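PDB 6YHH: beta-N-acetylglucosaminidase-like protein Glycoside hydrolase family 20 from Flavobacterium johnsoniae, which probably hydrolyses terminal non-reducing beta-linked N-acetylhexosamine residues, acting as a chitobiase that releases N-acetylglucosamine from chitin fragments. Local coordinates for residues 364-369 with 447-452; 180-185 with 304-309. All coordinates share one frame; numbering follows the deposited sequence.

Contact 1: residues 364-369 with 447-452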
loop_
_atom_site.group_PDB
_atom_site.type_symbol
_atom_site.label_atom_id
_atom_site.label_comp_id
_atom_site.label_asym_id
_atom_site.label_seq_id
_atom_site.Cartn_x
_atom_site.Cartn_y
_atom_site.Cartn_z
ATOM N N MET A 364 30.809 12.431 -1.126
ATOM C CA MET A 364 30.881 11.009 -0.857
ATOM C C MET A 364 30.872 10.262 -2.171
ATOM O O MET A 364 30.247 10.690 -3.115
ATOM C CB MET A 364 29.666 10.657 0.024
ATOM C CG MET A 364 29.635 9.175 0.437
ATOM S SD MET A 364 28.468 8.917 1.763
ATOM C CE MET A 364 28.678 7.139 2.011
ATOM N N GLY A 365 31.510 9.120 -2.196
ATOM C CA GLY A 365 31.485 8.262 -3.365
ATOM C C GLY A 365 31.816 6.820 -3.081
ATOM O O GLY A 365 32.444 6.490 -2.053
ATOM N N TRP A 366 31.437 5.944 -4.025
ATOM C CA TRP A 366 31.816 4.539 -3.965
ATOM C C TRP A 366 33.353 4.407 -4.042
ATOM O O TRP A 366 34.044 5.282 -4.565
ATOM C CB TRP A 366 31.166 3.781 -5.116
ATOM C CG TRP A 366 29.644 3.830 -5.059
ATOM C CD1 TRP A 366 28.828 4.439 -5.965
ATOM C CD2 TRP A 366 28.766 3.195 -4.095
ATOM N NE1 TRP A 366 27.530 4.336 -5.549
ATOM C CE2 TRP A 366 27.461 3.571 -4.421
ATOM C CE3 TRP A 366 28.957 2.374 -2.950
ATOM C CZ2 TRP A 366 26.363 3.155 -3.710
ATOM C CZ3 TRP A 366 27.856 1.936 -2.268
ATOM C CH2 TRP A 366 26.569 2.311 -2.651
ATOM N N GLU A 367 33.882 3.362 -3.441
ATOM C CA GLU A 367 35.318 3.250 -3.157
ATOM C C GLU A 367 36.245 3.487 -4.346
ATOM O O GLU A 367 37.429 3.851 -4.140
ATOM C CB GLU A 367 35.559 1.880 -2.506
ATOM C CG GLU A 367 35.374 0.706 -3.451
ATOM C CD GLU A 367 35.596 -0.598 -2.773
ATOM O OE1 GLU A 367 34.782 -0.918 -1.891
ATOM O OE2 GLU A 367 36.586 -1.301 -3.144
ATOM N N GLU A 368 35.787 3.224 -5.561
ATOM C CA GLU A 368 36.606 3.502 -6.759
ATOM C C GLU A 368 37.169 4.881 -6.828
ATOM O O GLU A 368 38.267 5.059 -7.442
ATOM C CB GLU A 368 35.938 3.138 -8.063
ATOM C CG GLU A 368 35.578 1.655 -8.157
ATOM C CD GLU A 368 34.154 1.295 -7.738
ATOM O OE1 GLU A 368 33.688 1.845 -6.698
ATOM O OE2 GLU A 368 33.518 0.413 -8.437
ATOM N N ILE A 369 36.529 5.851 -6.180
ATOM C CA ILE A 369 37.024 7.209 -6.215
ATOM C C ILE A 369 38.343 7.429 -5.496
ATOM O O ILE A 369 39.029 8.461 -5.716
ATOM C CB ILE A 369 36.001 8.298 -5.751
ATOM C CG1 ILE A 369 35.682 8.205 -4.266
ATOM C CG2 ILE A 369 34.714 8.202 -6.619
ATOM C CD1 ILE A 369 34.979 9.432 -3.718
ATOM N N GLU A 447 25.569 0.686 5.885
ATOM C CA GLU A 447 24.349 0.863 5.183
ATOM C C GLU A 447 23.924 -0.360 4.378
ATOM O O GLU A 447 24.707 -0.862 3.570
ATOM C CB GLU A 447 24.575 2.061 4.316
ATOM C CG GLU A 447 23.482 2.489 3.480
ATOM C CD GLU A 447 23.900 3.795 2.739
ATOM O OE1 GLU A 447 24.058 3.711 1.509
ATOM O OE2 GLU A 447 24.047 4.886 3.373
ATOM N N ALA A 448 22.681 -0.750 4.583
ATOM C CA ALA A 448 22.032 -1.810 3.746
ATOM C C ALA A 448 21.733 -1.174 2.402
ATOM O O ALA A 448 21.235 -0.009 2.368
ATOM C CB ALA A 448 20.770 -2.309 4.401
ATOM N N THR A 449 22.009 -1.888 1.316
ATOM C CA THR A 449 21.769 -1.348 -0.015
ATOM C C THR A 449 20.704 -2.131 -0.755
ATOM O O THR A 449 20.931 -3.252 -1.173
ATOM C CB THR A 449 23.013 -1.322 -0.917
ATOM O OG1 THR A 449 23.550 -2.670 -1.071
ATOM C CG2 THR A 449 24.076 -0.415 -0.351
ATOM N N MET A 450 19.537 -1.539 -0.938
ATOM C CA MET A 450 18.466 -2.159 -1.722
ATOM C C MET A 450 18.449 -1.713 -3.165
ATOM O O MET A 450 17.731 -0.766 -3.559
ATOM C CB MET A 450 17.082 -1.950 -1.134
ATOM C CG MET A 450 16.036 -2.843 -1.838
ATOM S SD MET A 450 16.410 -4.602 -1.715
ATOM C CE MET A 450 15.472 -5.181 -3.137
ATOM N N TRP A 451 19.309 -2.347 -3.941
ATOM C CA TRP A 451 19.323 -2.277 -5.397
ATOM C C TRP A 451 18.017 -2.906 -5.948
ATOM O O TRP A 451 17.541 -3.904 -5.411
ATOM C CB TRP A 451 20.518 -2.925 -5.975
ATOM C CG TRP A 451 21.806 -2.412 -5.432
ATOM C CD1 TRP A 451 22.570 -2.979 -4.459
ATOM C CD2 TRP A 451 22.362 -1.117 -5.658
ATOM N NE1 TRP A 451 23.640 -2.148 -4.129
ATOM C CE2 TRP A 451 23.489 -0.985 -4.816
ATOM C CE3 TRP A 451 22.006 -0.066 -6.459
ATOM C CZ2 TRP A 451 24.337 0.127 -4.875
ATOM C CZ3 TRP A 451 22.831 1.032 -6.526
ATOM C CH2 TRP A 451 23.962 1.141 -5.744
ATOM N N THR A 452 17.424 -2.276 -6.975
ATOM C CA THR A 452 16.060 -2.670 -7.401
ATOM C C THR A 452 15.898 -3.256 -8.788
ATOM O O THR A 452 14.765 -3.311 -9.282
ATOM C CB THR A 452 15.079 -1.527 -7.151
ATOM O OG1 THR A 452 15.466 -0.343 -7.882
ATOM C CG2 THR A 452 14.927 -1.205 -5.716
#
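Trp366 and Trp451 form a buried aromatic contact at the C-terminal mouth of the TIM-barrel-type catalytic domain of family GH20, the end where the active site lies in this fold. Trp366 ends strand 362-366, and Trp451 directly follows strand 443-450. The two strands are not neighbours in the sheet: the nearest CA atoms, those of Trp366 and Thr449, are 12.3 Å apart. Large side chains bridge this gap. The two indoles come from opposite directions and meet through their benzo rings. Trp366 CZ2 lies 3.7 Å from Trp451 CH2. Trp366 CH2 lies 3.8 Å from Trp451 CZ2. The six-membered rings are 5.8 Å apart at their centroids, a slanted pairing with planes at 43°. With CG anti to the carbonyl carbon (chi1 -54°), the Trp451 indole reaches across and brings CZ2 and CH2 to the contact. Thr449 adds its methyl group at the edge of the Trp366 ring, where Thr449 CG2 is 4.4 Å from Trp366 CH2. Trp366 NE1 is hydrogen-bonded to Glu230 OE2. The Trp451 side chain also touches Met150, Asp152, Arg155 and Asp415. Its nearest atoms are about 3 Å from a bound Tris, probably from the crystallisation liquor. No hydrogen bond joins the two segments. Their contact therefore rests on apolar packing, while the Glu230 bond would fix the turn of the Trp366 indole.

Contact 2: residues 180-185 with 304-309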
loop_
_atom_site.group_PDB
_atom_site.type_symbol
_atom_site.label_atom_id
_atom_site.label_comp_id
_atom_site.label_asym_id
_atom_site.label_seq_id
_atom_site.Cartn_x
_atom_site.Cartn_y
_atom_site.Cartn_z
ATOM N N TRP A 180 19.544 7.941 -1.076
ATOM C CA TRP A 180 18.560 7.878 -2.193
ATOM C C TRP A 180 19.343 7.848 -3.521
ATOM O O TRP A 180 19.958 8.845 -3.955
ATOM C CB TRP A 180 17.637 9.094 -2.092
ATOM C CG TRP A 180 16.228 8.973 -2.635
ATOM C CD1 TRP A 180 15.613 7.925 -3.267
ATOM C CD2 TRP A 180 15.223 10.004 -2.502
ATOM N NE1 TRP A 180 14.293 8.209 -3.510
ATOM C CE2 TRP A 180 14.017 9.487 -3.042
ATOM C CE3 TRP A 180 15.234 11.270 -1.945
ATOM C CZ2 TRP A 180 12.844 10.221 -3.045
ATOM C CZ3 TRP A 180 14.074 12.026 -1.991
ATOM C CH2 TRP A 180 12.896 11.475 -2.526
ATOM N N HIS A 181 19.358 6.679 -4.142
ATOM C CA HIS A 181 20.096 6.442 -5.391
ATOM C C HIS A 181 19.155 6.787 -6.521
ATOM O O HIS A 181 18.289 5.966 -6.886
ATOM C CB HIS A 181 20.624 4.973 -5.402
ATOM C CG HIS A 181 21.471 4.614 -6.599
ATOM N ND1 HIS A 181 22.839 4.742 -6.579
ATOM C CD2 HIS A 181 21.168 4.178 -7.855
ATOM C CE1 HIS A 181 23.327 4.430 -7.758
ATOM N NE2 HIS A 181 22.344 4.037 -8.534
ATOM N N LEU A 182 19.275 8.048 -6.989
ATOM C CA LEU A 182 18.269 8.722 -7.743
ATOM C C LEU A 182 18.485 8.741 -9.268
ATOM O O LEU A 182 17.618 9.205 -10.014
ATOM C CB LEU A 182 18.139 10.167 -7.236
ATOM C CG LEU A 182 17.468 10.367 -5.896
ATOM C CD1 LEU A 182 17.872 11.694 -5.287
ATOM C CD2 LEU A 182 16.007 10.325 -6.182
ATOM N N VAL A 183 19.571 8.101 -9.700
ATOM C CA VAL A 183 19.970 8.030 -11.073
ATOM C C VAL A 183 20.821 6.790 -11.309
ATOM O O VAL A 183 21.660 6.442 -10.459
ATOM C CB VAL A 183 20.844 9.268 -11.484
ATOM C CG1 VAL A 183 21.075 9.172 -12.991
ATOM C CG2 VAL A 183 20.181 10.599 -11.002
ATOM N N ASP A 184 20.578 6.093 -12.426
ATOM C CA ASP A 184 21.427 5.022 -12.852
ATOM C C ASP A 184 21.134 4.819 -14.343
ATOM O O ASP A 184 20.480 5.703 -15.013
ATOM C CB ASP A 184 21.200 3.759 -11.991
ATOM C CG ASP A 184 22.421 2.917 -11.865
ATOM O OD1 ASP A 184 22.818 2.310 -12.909
ATOM O OD2 ASP A 184 23.023 2.854 -10.795
ATOM N N ASP A 185 21.633 3.731 -14.917
ATOM C CA ASP A 185 21.483 3.503 -16.361
ATOM C C ASP A 185 20.009 3.391 -16.816
ATOM O O ASP A 185 19.654 3.654 -17.959
ATOM C CB ASP A 185 22.192 2.204 -16.793
ATOM C CG ASP A 185 23.707 2.272 -16.644
ATOM O OD1 ASP A 185 24.338 3.014 -17.456
ATOM O OD2 ASP A 185 24.186 1.544 -15.718
ATOM N N PRO A 304 20.068 22.436 -3.384
ATOM C CA PRO A 304 19.155 23.138 -2.511
ATOM C C PRO A 304 17.974 22.342 -2.026
ATOM O O PRO A 304 17.353 22.706 -1.016
ATOM C CB PRO A 304 18.685 24.350 -3.369
ATOM C CG PRO A 304 19.881 24.592 -4.183
ATOM C CD PRO A 304 20.257 23.204 -4.636
ATOM N N LEU A 305 17.677 21.237 -2.708
ATOM C CA LEU A 305 16.565 20.364 -2.322
ATOM C C LEU A 305 16.906 19.513 -1.105
ATOM O O LEU A 305 15.983 19.070 -0.384
ATOM C CB LEU A 305 16.156 19.481 -3.516
ATOM C CG LEU A 305 15.867 20.143 -4.853
ATOM C CD1 LEU A 305 15.474 19.076 -5.863
ATOM C CD2 LEU A 305 14.740 21.139 -4.634
ATOM N N PHE A 306 18.183 19.272 -0.891
ATOM C CA PHE A 306 18.654 18.353 0.130
ATOM C C PHE A 306 19.502 19.122 1.173
ATOM O O PHE A 306 20.674 19.401 0.940
ATOM C CB PHE A 306 19.476 17.281 -0.545
ATOM C CG PHE A 306 18.676 16.366 -1.413
ATOM C CD1 PHE A 306 17.862 15.390 -0.811
ATOM C CD2 PHE A 306 18.678 16.494 -2.783
ATOM C CE1 PHE A 306 17.123 14.543 -1.639
ATOM C CE2 PHE A 306 17.906 15.689 -3.579
ATOM C CZ PHE A 306 17.125 14.719 -2.978
ATOM N N PRO A 307 18.935 19.420 2.334
ATOM C CA PRO A 307 19.663 20.249 3.287
ATOM C C PRO A 307 20.805 19.551 4.027
ATOM O O PRO A 307 21.620 20.227 4.655
ATOM C CB PRO A 307 18.584 20.658 4.284
ATOM C CG PRO A 307 17.594 19.512 4.249
ATOM C CD PRO A 307 17.569 19.104 2.788
ATOM N N GLY A 308 20.850 18.205 3.975
ATOM C CA GLY A 308 21.867 17.426 4.592
ATOM C C GLY A 308 23.234 17.802 4.063
ATOM O O GLY A 308 23.372 18.251 2.941
ATOM N N ALA A 309 24.241 17.612 4.892
ATOM C CA ALA A 309 25.574 18.064 4.533
ATOM C C ALA A 309 26.366 17.240 3.582
ATOM O O ALA A 309 27.507 17.622 3.240
ATOM C CB ALA A 309 26.374 18.262 5.820
#
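Phe306 packs against Trp180 and Leu182 in the catalytic domain, a TIM-barrel-type fold. Here strand 177-184 meets the loop between helix 289-302 and strand 310-312. Phe306 has the most surface buried by the contact, followed by Trp180 and Leu182. The Trp180 and Phe306 side chains cross at about a right angle and touch edge to edge. Phe306 CE1 is 3.8 Å from Trp180 CE3 and 4.0 Å from Trp180 CZ3. Trp180 has CG anti to the backbone N (chi1 -152°), which carries its benzo edge to the phenyl ring. Leu182 and Phe306 approach each other from opposite directions. The two leucine methyls divide the work: CD1 meets Phe306, while Leu182 CD2 lies 3.6 Å above one face of the Trp180 ring, offset toward the rim. Ile213 of helix 210-222, with Ile227 and Pro229, also touches Phe306. Trp180 in turn meets Ile216 and Tyr208. Replacing Trp180 with alanine would probably open a gap beside the Phe306 edge and deprive Leu182 CD2 of the ring face it rests on. On the leucine side, Leu182 CD1 stands 3.9 Å from Phe306 CZ.

How the contacts relate
Contacts 1 and 2 lie in series along the chain, with centres 13 Å apart, and both involve strands of the same sheet. The segments touch through Trp451 and His181, whose rings meet edge-to-face, with Trp451 CZ3 3.6 Å from His181 NE2. His181 follows Trp180 on the strand but takes no part in the Phe306 packing. Glu230 provides a second bridge: OE2 bonds Trp366 and OE1 holds His181 ND1. His181 NE2 is held in turn by the anti lone pair of Asp184 OD2, at 2.6 Å. Contact 1 lies nearer the probable substrate pocket: the Trp451 side chain is about 7 Å from that of Glu317, the predicted proton donor. Contact 2 is away from the annotated site.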